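Local coordinates for nitrogenase molybdenum-iron protein alpha chain (Clostridium pasteurianum, PDB 4WES) that reduces dinitrogen to ammonium as part of the nitrogenase complex, carrying the iron-molybdenum cofactor and sharing an [8Fe-7S] cluster with the beta chain, at residues V38-T43 / F369-D374; T49-A54 / K178-S183; C53-C58 / F172-Y177. One frame throughout, in Å; residues are numbered along the deposited sequence.

Contact 1 (V38-T43 / F369-D374); sequences VANTRT and FAHRDD. With ICS (iron-sulfur-molybdenum cluster with interstitial carbon), chain F.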
loop_
_atom_site.group_PDB
_atom_site.type_symbol
_atom_site.label_atom_id
_atom_site.label_comp_id
_atom_site.label_asym_id
_atom_site.label_seq_id
_atom_site.Cartn_x
_atom_site.Cartn_y
_atom_site.Cartn_z
ATOM N N VAL A 38 -29.571 -40.943 9.539
ATOM C CA VAL A 38 -29.270 -40.634 10.932
ATOM C C VAL A 38 -28.699 -39.224 10.951
ATOM O O VAL A 38 -27.795 -38.916 10.190
ATOM C CB VAL A 38 -28.291 -41.645 11.556
ATOM C CG1 VAL A 38 -28.011 -41.260 13.013
ATOM C CG2 VAL A 38 -28.857 -43.050 11.484
ATOM N N ALA A 39 -29.241 -38.365 11.822
ATOM C CA ALA A 39 -28.829 -36.972 11.908
ATOM C C ALA A 39 -28.990 -36.480 13.337
ATOM O O ALA A 39 -29.679 -37.112 14.151
ATOM C CB ALA A 39 -29.659 -36.132 10.960
ATOM N N ASN A 40 -28.371 -35.346 13.646
ATOM C CA ASN A 40 -28.512 -34.732 14.960
ATOM C C ASN A 40 -28.126 -35.663 16.093
ATOM O O ASN A 40 -28.767 -35.711 17.132
ATOM C CB ASN A 40 -29.942 -34.177 15.122
ATOM C CG ASN A 40 -30.133 -33.344 16.391
ATOM O OD1 ASN A 40 -31.241 -33.384 17.013
ATOM N ND2 ASN A 40 -29.146 -32.616 16.773
ATOM N N THR A 41 -27.036 -36.401 15.888
ATOM C CA THR A 41 -26.400 -37.180 16.941
ATOM C C THR A 41 -25.046 -36.564 17.239
ATOM O O THR A 41 -24.567 -35.666 16.544
ATOM C CB THR A 41 -26.257 -38.652 16.560
ATOM O OG1 THR A 41 -25.364 -38.775 15.463
ATOM C CG2 THR A 41 -27.596 -39.288 16.180
ATOM N N ARG A 42 -24.380 -37.061 18.273
ATOM C CA ARG A 42 -23.110 -36.512 18.689
ATOM C C ARG A 42 -22.065 -36.621 17.576
ATOM O O ARG A 42 -22.119 -37.488 16.697
ATOM C CB ARG A 42 -22.603 -37.205 19.960
ATOM C CG ARG A 42 -22.149 -38.636 19.755
ATOM C CD ARG A 42 -21.415 -39.151 20.975
ATOM N NE ARG A 42 -22.300 -39.473 22.067
ATOM C CZ ARG A 42 -21.925 -40.103 23.178
ATOM N NH1 ARG A 42 -20.663 -40.473 23.342
ATOM N NH2 ARG A 42 -22.816 -40.365 24.124
ATOM N N THR A 43 -21.111 -35.709 17.594
ATOM C CA THR A 43 -19.976 -35.777 16.710
ATOM C C THR A 43 -19.045 -36.879 17.183
ATOM O O THR A 43 -18.775 -37.009 18.378
ATOM C CB THR A 43 -19.189 -34.458 16.735
ATOM O OG1 THR A 43 -20.117 -33.361 16.623
ATOM C CG2 THR A 43 -18.180 -34.408 15.631
ATOM N N PHE A 369 -25.589 -30.050 10.824
ATOM C CA PHE A 369 -26.320 -30.227 12.091
ATOM C C PHE A 369 -27.831 -30.267 11.933
ATOM O O PHE A 369 -28.563 -30.210 12.922
ATOM C CB PHE A 369 -25.912 -29.098 13.080
ATOM C CG PHE A 369 -26.078 -27.711 12.513
ATOM C CD1 PHE A 369 -27.334 -27.165 12.267
ATOM C CD2 PHE A 369 -24.962 -26.970 12.197
ATOM C CE1 PHE A 369 -27.465 -25.963 11.657
ATOM C CE2 PHE A 369 -25.096 -25.723 11.608
ATOM C CZ PHE A 369 -26.337 -25.239 11.305
ATOM N N ALA A 370 -28.318 -30.359 10.695
ATOM C CA ALA A 370 -29.747 -30.469 10.471
ATOM C C ALA A 370 -30.274 -31.757 11.100
ATOM O O ALA A 370 -29.533 -32.689 11.402
ATOM C CB ALA A 370 -30.052 -30.457 8.982
ATOM N N HIS A 371 -31.592 -31.817 11.244
ATOM C CA HIS A 371 -32.244 -32.954 11.831
ATOM C C HIS A 371 -32.882 -33.800 10.716
ATOM O O HIS A 371 -32.943 -33.373 9.558
ATOM C CB HIS A 371 -33.302 -32.536 12.865
ATOM C CG HIS A 371 -32.771 -31.705 13.992
ATOM N ND1 HIS A 371 -33.562 -31.384 15.072
ATOM C CD2 HIS A 371 -31.602 -31.048 14.187
ATOM C CE1 HIS A 371 -32.890 -30.595 15.890
ATOM N NE2 HIS A 371 -31.698 -30.369 15.382
ATOM N N ARG A 372 -33.423 -34.971 11.075
ATOM C CA ARG A 372 -34.014 -35.834 10.054
ATOM C C ARG A 372 -35.106 -35.112 9.276
ATOM O O ARG A 372 -35.261 -35.361 8.077
ATOM C CB ARG A 372 -34.562 -37.116 10.673
ATOM C CG ARG A 372 -33.487 -38.152 10.991
ATOM C CD ARG A 372 -34.099 -39.441 11.502
ATOM N NE ARG A 372 -34.992 -40.018 10.509
ATOM C CZ ARG A 372 -36.158 -40.558 10.787
ATOM N NH1 ARG A 372 -36.530 -40.779 12.037
ATOM N NH2 ARG A 372 -36.940 -40.912 9.791
ATOM N N ASP A 373 -35.879 -34.233 9.927
ATOM C CA ASP A 373 -36.940 -33.519 9.225
ATOM C C ASP A 373 -36.416 -32.611 8.110
ATOM O O ASP A 373 -37.131 -32.363 7.104
ATOM C CB ASP A 373 -37.893 -32.760 10.173
ATOM C CG ASP A 373 -37.201 -32.038 11.330
ATOM O OD1 ASP A 373 -36.331 -32.606 12.005
ATOM O OD2 ASP A 373 -37.648 -30.906 11.600
ATOM N N ASP A 374 -35.239 -32.015 8.290
ATOM C CA ASP A 374 -34.665 -31.190 7.222
ATOM C C ASP A 374 -34.246 -32.032 6.019
ATOM O O ASP A 374 -34.284 -31.553 4.884
ATOM C CB ASP A 374 -33.483 -30.396 7.739
ATOM C CG ASP A 374 -33.872 -29.529 8.925
ATOM O OD1 ASP A 374 -34.589 -28.532 8.718
ATOM O OD2 ASP A 374 -33.485 -29.909 10.042
HETATM FE FE1 ICS F . -30.236 -21.368 9.255
HETATM MO MO1 ICS F . -23.330 -20.640 8.843
HETATM FE FE2 ICS F . -27.948 -21.648 10.579
HETATM FE FE3 ICS F . -28.268 -19.598 8.894
HETATM FE FE4 ICS F . -28.082 -22.080 7.964
HETATM FE FE5 ICS F . -25.515 -21.839 7.823
HETATM FE FE6 ICS F . -25.394 -21.348 10.406
HETATM FE FE7 ICS F . -25.691 -19.382 8.745
HETATM C CX ICS F . -26.850 -21.014 9.040
HETATM S S1A ICS F . -29.091 -23.337 9.602
HETATM S S1B ICS F . -24.108 -22.796 9.305
HETATM S S2A ICS F . -29.443 -19.957 10.827
HETATM S S2B ICS F . -26.461 -22.004 12.196
HETATM S S3A ICS F . -26.790 -23.104 6.460
HETATM S S3B ICS F . -24.374 -19.380 10.562
HETATM S S4A ICS F . -29.549 -20.471 7.240
HETATM S S4B ICS F . -24.553 -20.018 6.945
HETATM S S5A ICS F . -27.117 -17.715 8.540
HETATM O O HOH W 1 -27.384 -31.162 15.244
HETATM O O HOH W 2 -26.940 -33.517 11.964
#
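With chi1 of Asn40 at -172°, its CG stands trans to the backbone N, and chi1 of His371 at -58° sets the imidazole beside its own backbone N; these two torsions bring amide and ring together as stacked plates. Their planes are only 4° apart. The oxygen lies over the centre of the imidazole face, with OD1 of Asn40 3.4 Å from CE1 of His371, while CB of Asn40 makes an off-centre CH-pi contact 4.1 Å from the ring centroid. No hydrogen bond joins the two groups: NE2 of His371 is bonded to OG of Ser183, which fixes the rotation of the ring, and the amide nitrogen turns to a bridging water. This water accepts from ND2 of Asn40 at 2.7 Å and donates to O of Phe369, and a second water links the backbone N of Asn40 with O of Ala370.

The stack illustrates how a long loop, the one between strand 25-27 and helix 54-63, can be seated against a helix start. His371 is the N-cap of helix 372-376, and its own N donates to OD2 of Asp374 (2.9 Å), using the carboxylate's anti lone pair. Beside the stack, CB of Ala39 rests 3.5 Å from O of Ala370 and packs on the first turn near CG of Arg372, whose guanidinium is held by Glu376. At the other end of 369-374, Phe369 reaches the iron-molybdenum cofactor, its CZ 3.4 Å from sulfur S2B and sulfur S1A in the plane of the ring at its edge.

Contact 2 (T49-A54 / K178-S183); sequences TARGCA and KGVSQS. With CLF (Fe(8)-S(7) cluster), chain H; HCA (3-hydroxy-3-carboxy-adipic acid), chain E.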
loop_
_atom_site.group_PDB
_atom_site.type_symbol
_atom_site.label_atom_id
_atom_site.label_comp_id
_atom_site.label_asym_id
_atom_site.label_seq_id
_atom_site.Cartn_x
_atom_site.Cartn_y
_atom_site.Cartn_z
ATOM N N THR A 49 -14.608 -32.529 12.156
ATOM C CA THR A 49 -15.938 -32.028 11.877
ATOM C C THR A 49 -15.869 -30.548 11.485
ATOM O O THR A 49 -14.917 -29.845 11.827
ATOM C CB THR A 49 -16.830 -32.175 13.145
ATOM O OG1 THR A 49 -18.174 -31.782 12.833
ATOM C CG2 THR A 49 -16.323 -31.380 14.340
ATOM N N ALA A 50 -16.921 -30.069 10.847
ATOM C CA ALA A 50 -17.088 -28.631 10.625
ATOM C C ALA A 50 -17.964 -27.963 11.696
ATOM O O ALA A 50 -18.049 -26.752 11.736
ATOM C CB ALA A 50 -17.677 -28.372 9.259
ATOM N N ARG A 51 -18.582 -28.775 12.545
ATOM C CA ARG A 51 -19.559 -28.271 13.539
ATOM C C ARG A 51 -19.008 -27.304 14.539
ATOM O O ARG A 51 -17.836 -27.357 14.935
ATOM C CB ARG A 51 -20.138 -29.445 14.327
ATOM C CG ARG A 51 -21.126 -30.286 13.544
ATOM C CD ARG A 51 -21.511 -31.502 14.338
ATOM N NE ARG A 51 -22.714 -32.121 13.846
ATOM C CZ ARG A 51 -23.363 -33.087 14.454
ATOM N NH1 ARG A 51 -22.862 -33.659 15.533
ATOM N NH2 ARG A 51 -24.526 -33.501 13.980
ATOM N N GLY A 52 -19.920 -26.429 15.001
ATOM C CA GLY A 52 -19.676 -25.571 16.151
ATOM C C GLY A 52 -20.515 -25.968 17.337
ATOM O O GLY A 52 -20.929 -27.112 17.466
ATOM N N CYS A 53 -20.758 -24.987 18.204
ATOM C CA CYS A 53 -21.335 -25.239 19.511
ATOM C C CYS A 53 -22.674 -24.536 19.714
ATOM O O CYS A 53 -23.131 -23.716 18.903
ATOM C CB CYS A 53 -20.386 -24.808 20.617
ATOM S SG CYS A 53 -20.148 -23.007 20.667
ATOM N N ALA A 54 -23.327 -24.836 20.841
ATOM C CA ALA A 54 -24.639 -24.242 21.129
ATOM C C ALA A 54 -24.579 -22.734 21.337
ATOM O O ALA A 54 -25.530 -22.037 21.021
ATOM C CB ALA A 54 -25.250 -24.904 22.352
ATOM N N LYS A 178 -23.632 -28.097 25.292
ATOM C CA LYS A 178 -25.010 -28.544 25.249
ATOM C C LYS A 178 -25.414 -28.992 23.851
ATOM O O LYS A 178 -24.966 -28.448 22.844
ATOM C CB LYS A 178 -25.925 -27.474 25.775
ATOM C CG LYS A 178 -25.690 -27.288 27.263
ATOM C CD LYS A 178 -26.623 -26.305 27.902
ATOM C CE LYS A 178 -26.487 -26.337 29.416
ATOM N NZ LYS A 178 -27.303 -25.260 30.016
ATOM N N GLY A 179 -26.256 -30.015 23.785
ATOM C CA GLY A 179 -26.550 -30.624 22.529
ATOM C C GLY A 179 -25.286 -31.151 21.859
ATOM O O GLY A 179 -24.362 -31.629 22.525
ATOM N N VAL A 180 -25.274 -31.093 20.539
ATOM C CA VAL A 180 -24.247 -31.729 19.715
ATOM C C VAL A 180 -23.670 -30.814 18.637
ATOM O O VAL A 180 -22.843 -31.267 17.858
ATOM C CB VAL A 180 -24.767 -33.028 19.059
ATOM C CG1 VAL A 180 -25.155 -34.032 20.131
ATOM C CG2 VAL A 180 -25.946 -32.792 18.153
ATOM N N SER A 181 -24.145 -29.574 18.573
ATOM C CA SER A 181 -23.905 -28.693 17.464
ATOM C C SER A 181 -24.520 -27.322 17.749
ATOM O O SER A 181 -25.102 -27.084 18.816
ATOM C CB SER A 181 -24.552 -29.262 16.217
ATOM O OG SER A 181 -25.976 -29.250 16.395
ATOM N N GLN A 182 -24.497 -26.476 16.722
ATOM C CA GLN A 182 -25.194 -25.190 16.756
ATOM C C GLN A 182 -26.691 -25.334 16.984
ATOM O O GLN A 182 -27.335 -24.388 17.488
ATOM C CB GLN A 182 -24.966 -24.427 15.459
ATOM C CG GLN A 182 -23.524 -24.000 15.156
ATOM C CD GLN A 182 -22.779 -25.005 14.285
ATOM O OE1 GLN A 182 -22.761 -26.184 14.582
ATOM N NE2 GLN A 182 -22.103 -24.522 13.264
ATOM N N SER A 183 -27.269 -26.449 16.560
ATOM C CA SER A 183 -28.710 -26.616 16.626
ATOM C C SER A 183 -29.300 -26.356 18.019
ATOM O O SER A 183 -30.341 -25.690 18.128
ATOM C CB SER A 183 -29.107 -27.999 16.125
ATOM O OG SER A 183 -30.483 -28.208 16.328
HETATM FE FE1 CLF H . -17.394 -23.250 24.674
HETATM FE FE2 CLF H . -15.865 -22.866 22.738
HETATM FE FE3 CLF H . -18.564 -22.529 22.255
HETATM FE FE4 CLF H . -17.127 -20.803 23.775
HETATM S S1 CLF H . -15.424 -21.946 24.997
HETATM S S2A CLF H . -17.458 -24.516 22.715
HETATM S S4A CLF H . -16.874 -21.171 21.541
HETATM S S3A CLF H . -19.153 -21.748 24.374
HETATM FE FE5 CLF H . -14.375 -18.754 24.127
HETATM FE FE6 CLF H . -12.489 -20.666 26.549
HETATM FE FE7 CLF H . -11.794 -19.676 24.079
HETATM FE FE8 CLF H . -13.409 -21.806 23.770
HETATM S S2B CLF H . -12.894 -18.553 25.757
HETATM S S3B CLF H . -11.413 -21.824 24.859
HETATM S S4B CLF H . -13.383 -19.921 22.421
HETATM C C1 HCA E . -21.105 -20.728 12.943
HETATM C C2 HCA E . -21.006 -19.515 12.013
HETATM C C3 HCA E . -20.808 -19.873 10.542
HETATM C C4 HCA E . -19.345 -20.235 10.219
HETATM C C5 HCA E . -19.194 -20.309 8.689
HETATM C C6 HCA E . -18.042 -21.067 8.102
HETATM C C7 HCA E . -21.191 -18.666 9.684
HETATM O O1 HCA E . -21.455 -21.822 12.480
HETATM O O2 HCA E . -20.859 -20.563 14.149
HETATM O O3 HCA E . -17.471 -20.578 7.079
HETATM O O4 HCA E . -17.693 -22.151 8.620
HETATM O O5 HCA E . -22.010 -18.858 8.758
HETATM O O6 HCA E . -20.638 -17.579 9.902
HETATM O O7 HCA E . -21.620 -20.983 10.188
#
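Gln182 turns its amide back across Gly52: OE1 accepts from N of Gly52 (2.9 Å, 151°), and NE2 donates to O1 of homocitrate at 2.9 Å. The chain is bent at chi2 (94°), which folds the amide over the 49-54 backbone instead of letting it run straight on. The Gly52 donor approaches from above the carbonyl plane of the amide, 62° out of it. A further bond from NE2 to Glu368 shares the amide nitrogen with homocitrate, so both ends of the group are gripped and its rotation is settled.

Arg51 and Val180 run alongside in the same direction. CB of Ser181 lies over one face of the guanidinium, off to one side of its centre, 4.1 Å from NE. Although NH1 of Arg51 comes 3.3 Å from O of Val180, no hydrogen bond forms there; the polar end is bound instead by O of Glu368 and by Thr41 and Thr43.

Two helix starts meet here. Ser181 is the N-cap at the head of the helix running on to 196, its OG accepting from N of Ser183, and Cys53 is the N-cap of helix 54-63. The backbones touch through CA-H...O contacts, the shorter from CA of Gln182 to O of Cys53 at 3.3 Å, and CB of Ala54 packs against O of Lys178. The side chain of Cys53 leaves its backbone on the side away from 178-183, and its SG binds iron FE3 of the [8Fe-7S] cluster at 2.3 Å. Gln46 of the beta chain donates to O of both Gly52 and Val180, bridging the two segments from across the subunit interface.

Contact 3 (C53-C58 / F172-Y177); sequences CAYAGC and FSCEGY. With CLF (Fe(8)-S(7) cluster), chain H.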
loop_
_atom_site.group_PDB
_atom_site.type_symbol
_atom_site.label_atom_id
_atom_site.label_comp_id
_atom_site.label_asym_id
_atom_site.label_seq_id
_atom_site.Cartn_x
_atom_site.Cartn_y
_atom_site.Cartn_z
ATOM N N CYS A 53 -20.758 -24.987 18.204
ATOM C CA CYS A 53 -21.335 -25.239 19.511
ATOM C C CYS A 53 -22.674 -24.536 19.714
ATOM O O CYS A 53 -23.131 -23.716 18.903
ATOM C CB CYS A 53 -20.386 -24.808 20.617
ATOM S SG CYS A 53 -20.148 -23.007 20.667
ATOM N N ALA A 54 -23.327 -24.836 20.841
ATOM C CA ALA A 54 -24.639 -24.242 21.129
ATOM C C ALA A 54 -24.579 -22.734 21.337
ATOM O O ALA A 54 -25.530 -22.037 21.021
ATOM C CB ALA A 54 -25.250 -24.904 22.352
ATOM N N TYR A 55 -23.470 -22.220 21.855
ATOM C CA TYR A 55 -23.310 -20.799 22.037
ATOM C C TYR A 55 -23.273 -20.091 20.688
ATOM O O TYR A 55 -23.908 -19.055 20.487
ATOM C CB TYR A 55 -22.050 -20.489 22.856
ATOM C CG TYR A 55 -21.547 -19.088 22.690
ATOM C CD1 TYR A 55 -20.600 -18.776 21.736
ATOM C CD2 TYR A 55 -22.049 -18.041 23.466
ATOM C CE1 TYR A 55 -20.153 -17.506 21.553
ATOM C CE2 TYR A 55 -21.609 -16.756 23.282
ATOM C CZ TYR A 55 -20.655 -16.458 22.335
ATOM O OH TYR A 55 -20.199 -15.180 22.187
ATOM N N ALA A 56 -22.582 -20.682 19.699
ATOM C CA ALA A 56 -22.597 -20.135 18.351
ATOM C C ALA A 56 -24.020 -20.060 17.831
ATOM O O ALA A 56 -24.455 -19.044 17.301
ATOM C CB ALA A 56 -21.713 -20.990 17.439
ATOM N N GLY A 57 -24.781 -21.160 17.978
ATOM C CA GLY A 57 -26.136 -21.186 17.456
ATOM C C GLY A 57 -27.073 -20.187 18.108
ATOM O O GLY A 57 -27.997 -19.661 17.475
ATOM N N CYS A 58 -26.849 -19.902 19.374
ATOM C CA CYS A 58 -27.723 -18.977 20.135
ATOM C C CYS A 58 -27.273 -17.522 20.002
ATOM O O CYS A 58 -28.015 -16.676 19.484
ATOM C CB CYS A 58 -27.698 -19.414 21.597
ATOM S SG CYS A 58 -28.849 -18.463 22.637
ATOM N N PHE A 172 -29.559 -16.583 28.439
ATOM C CA PHE A 172 -29.590 -17.759 27.580
ATOM C C PHE A 172 -28.560 -18.759 28.067
ATOM O O PHE A 172 -27.358 -18.460 28.046
ATOM C CB PHE A 172 -29.270 -17.385 26.127
ATOM C CG PHE A 172 -30.245 -16.416 25.522
ATOM C CD1 PHE A 172 -30.115 -15.062 25.703
ATOM C CD2 PHE A 172 -31.311 -16.874 24.758
ATOM C CE1 PHE A 172 -31.011 -14.156 25.161
ATOM C CE2 PHE A 172 -32.218 -15.983 24.193
ATOM C CZ PHE A 172 -32.085 -14.624 24.412
ATOM N N SER A 173 -29.014 -19.954 28.474
ATOM C CA SER A 173 -28.102 -20.989 28.960
ATOM C C SER A 173 -27.635 -21.844 27.793
ATOM O O SER A 173 -28.024 -22.987 27.648
ATOM C CB SER A 173 -28.769 -21.830 30.020
ATOM O OG SER A 173 -28.899 -21.095 31.220
ATOM N N CYS A 174 -26.797 -21.236 26.967
ATOM C CA CYS A 174 -26.255 -21.826 25.733
ATOM C C CYS A 174 -24.798 -22.247 25.864
ATOM O O CYS A 174 -24.009 -22.125 24.933
ATOM C CB CYS A 174 -26.480 -20.902 24.562
ATOM S SG CYS A 174 -25.822 -19.224 24.799
ATOM N N GLU A 175 -24.451 -22.803 27.022
ATOM C CA GLU A 175 -23.120 -23.371 27.197
ATOM C C GLU A 175 -22.748 -24.269 26.024
ATOM O O GLU A 175 -23.551 -25.067 25.566
ATOM C CB GLU A 175 -23.007 -24.161 28.493
ATOM C CG GLU A 175 -23.081 -23.377 29.778
ATOM C CD GLU A 175 -24.471 -23.076 30.323
ATOM O OE1 GLU A 175 -24.509 -22.720 31.522
ATOM O OE2 GLU A 175 -25.486 -23.188 29.604
ATOM N N GLY A 176 -21.493 -24.168 25.567
ATOM C CA GLY A 176 -21.146 -24.766 24.284
ATOM C C GLY A 176 -21.291 -26.228 24.151
ATOM O O GLY A 176 -21.576 -26.717 23.061
ATOM N N TYR A 177 -21.129 -26.957 25.248
ATOM C CA TYR A 177 -21.209 -28.423 25.202
ATOM C C TYR A 177 -22.627 -28.979 25.166
ATOM O O TYR A 177 -22.803 -30.184 24.980
ATOM C CB TYR A 177 -20.490 -29.036 26.389
ATOM C CG TYR A 177 -21.018 -28.510 27.722
ATOM C CD1 TYR A 177 -22.190 -28.984 28.260
ATOM C CD2 TYR A 177 -20.343 -27.521 28.405
ATOM C CE1 TYR A 177 -22.685 -28.512 29.453
ATOM C CE2 TYR A 177 -20.819 -27.023 29.596
ATOM C CZ TYR A 177 -22.001 -27.518 30.122
ATOM O OH TYR A 177 -22.452 -27.003 31.309
HETATM FE FE1 CLF H . -17.394 -23.250 24.674
HETATM FE FE2 CLF H . -15.865 -22.866 22.738
HETATM FE FE3 CLF H . -18.564 -22.529 22.255
HETATM FE FE4 CLF H . -17.127 -20.803 23.775
HETATM S S1 CLF H . -15.424 -21.946 24.997
HETATM S S2A CLF H . -17.458 -24.516 22.715
HETATM S S4A CLF H . -16.874 -21.171 21.541
HETATM S S3A CLF H . -19.153 -21.748 24.374
HETATM FE FE5 CLF H . -14.375 -18.754 24.127
HETATM FE FE6 CLF H . -12.489 -20.666 26.549
HETATM FE FE7 CLF H . -11.794 -19.676 24.079
HETATM FE FE8 CLF H . -13.409 -21.806 23.770
HETATM S S2B CLF H . -12.894 -18.553 25.757
HETATM S S3B CLF H . -11.413 -21.824 24.859
HETATM S S4B CLF H . -13.383 -19.921 22.421
#
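Cys174, Cys58 and Gly176 lose the most surface here, and they show how a helix start can be pressed against a loop without a side-chain hydrogen bond between the segments. Cys174 and Cys58 meet through their CB atoms at 3.5 Å. The sulfur of Cys58, trans to its backbone N (chi1 -175°), reaches past Cys174 to Phe172, where SG lies 3.6 Å from CD2 in an oblique sulfur-aromatic contact. Cys174 SG takes the position between its backbone N and carbonyl carbon (chi1 55°) and approaches the ring of Tyr55 obliquely, 4.2 Å from CD2. The two sulfurs stay 3.8 Å apart, SG of Cys58 to SG of Cys174, so no disulfide joins them.

Gly176 works through its backbone. Its O receives a weak hydrogen bond from N of Ala54 (3.4 Å) and also touches CB of Cys53 at 3.3 Å. Bare of any side chain, Gly176 lies close against the [8Fe-7S] cluster, its N 3.6 Å from sulfur S3A. Tyr55 CB lies 3.5 Å from sulfur S3A, while its OH bonds to Cys79 and Thr73.

At the N-cap of helix 54-63, SG of Cys53 also accepts from N of Ala56; one thiolate thus serves both iron and helix, and the hydrogen bond from N of Ala56 would be expected to draw off some of its negative charge.

Overall arrangement
The three contacts follow one path between the iron-molybdenum cofactor and the [8Fe-7S] cluster shared with the beta chain. Contacts 2 and 3 are nested within the long loop that contact 1 closes, and their first segments overlap at Cys53 and Ala54, where the loop before helix 54-63 becomes the helix. Their second segments are consecutive, 172-177 running from the end of strand 169-172 into 178-183 and helix 182-196. Between centres, contacts 2 and 3 are about 8 Å apart, 1 and 2 about 11 Å, and 1 and 3 about 17 Å. Contact 2 is therefore the middle piece, touching both others, and the series leads from the cofactor past homocitrate to the [8Fe-7S] cluster.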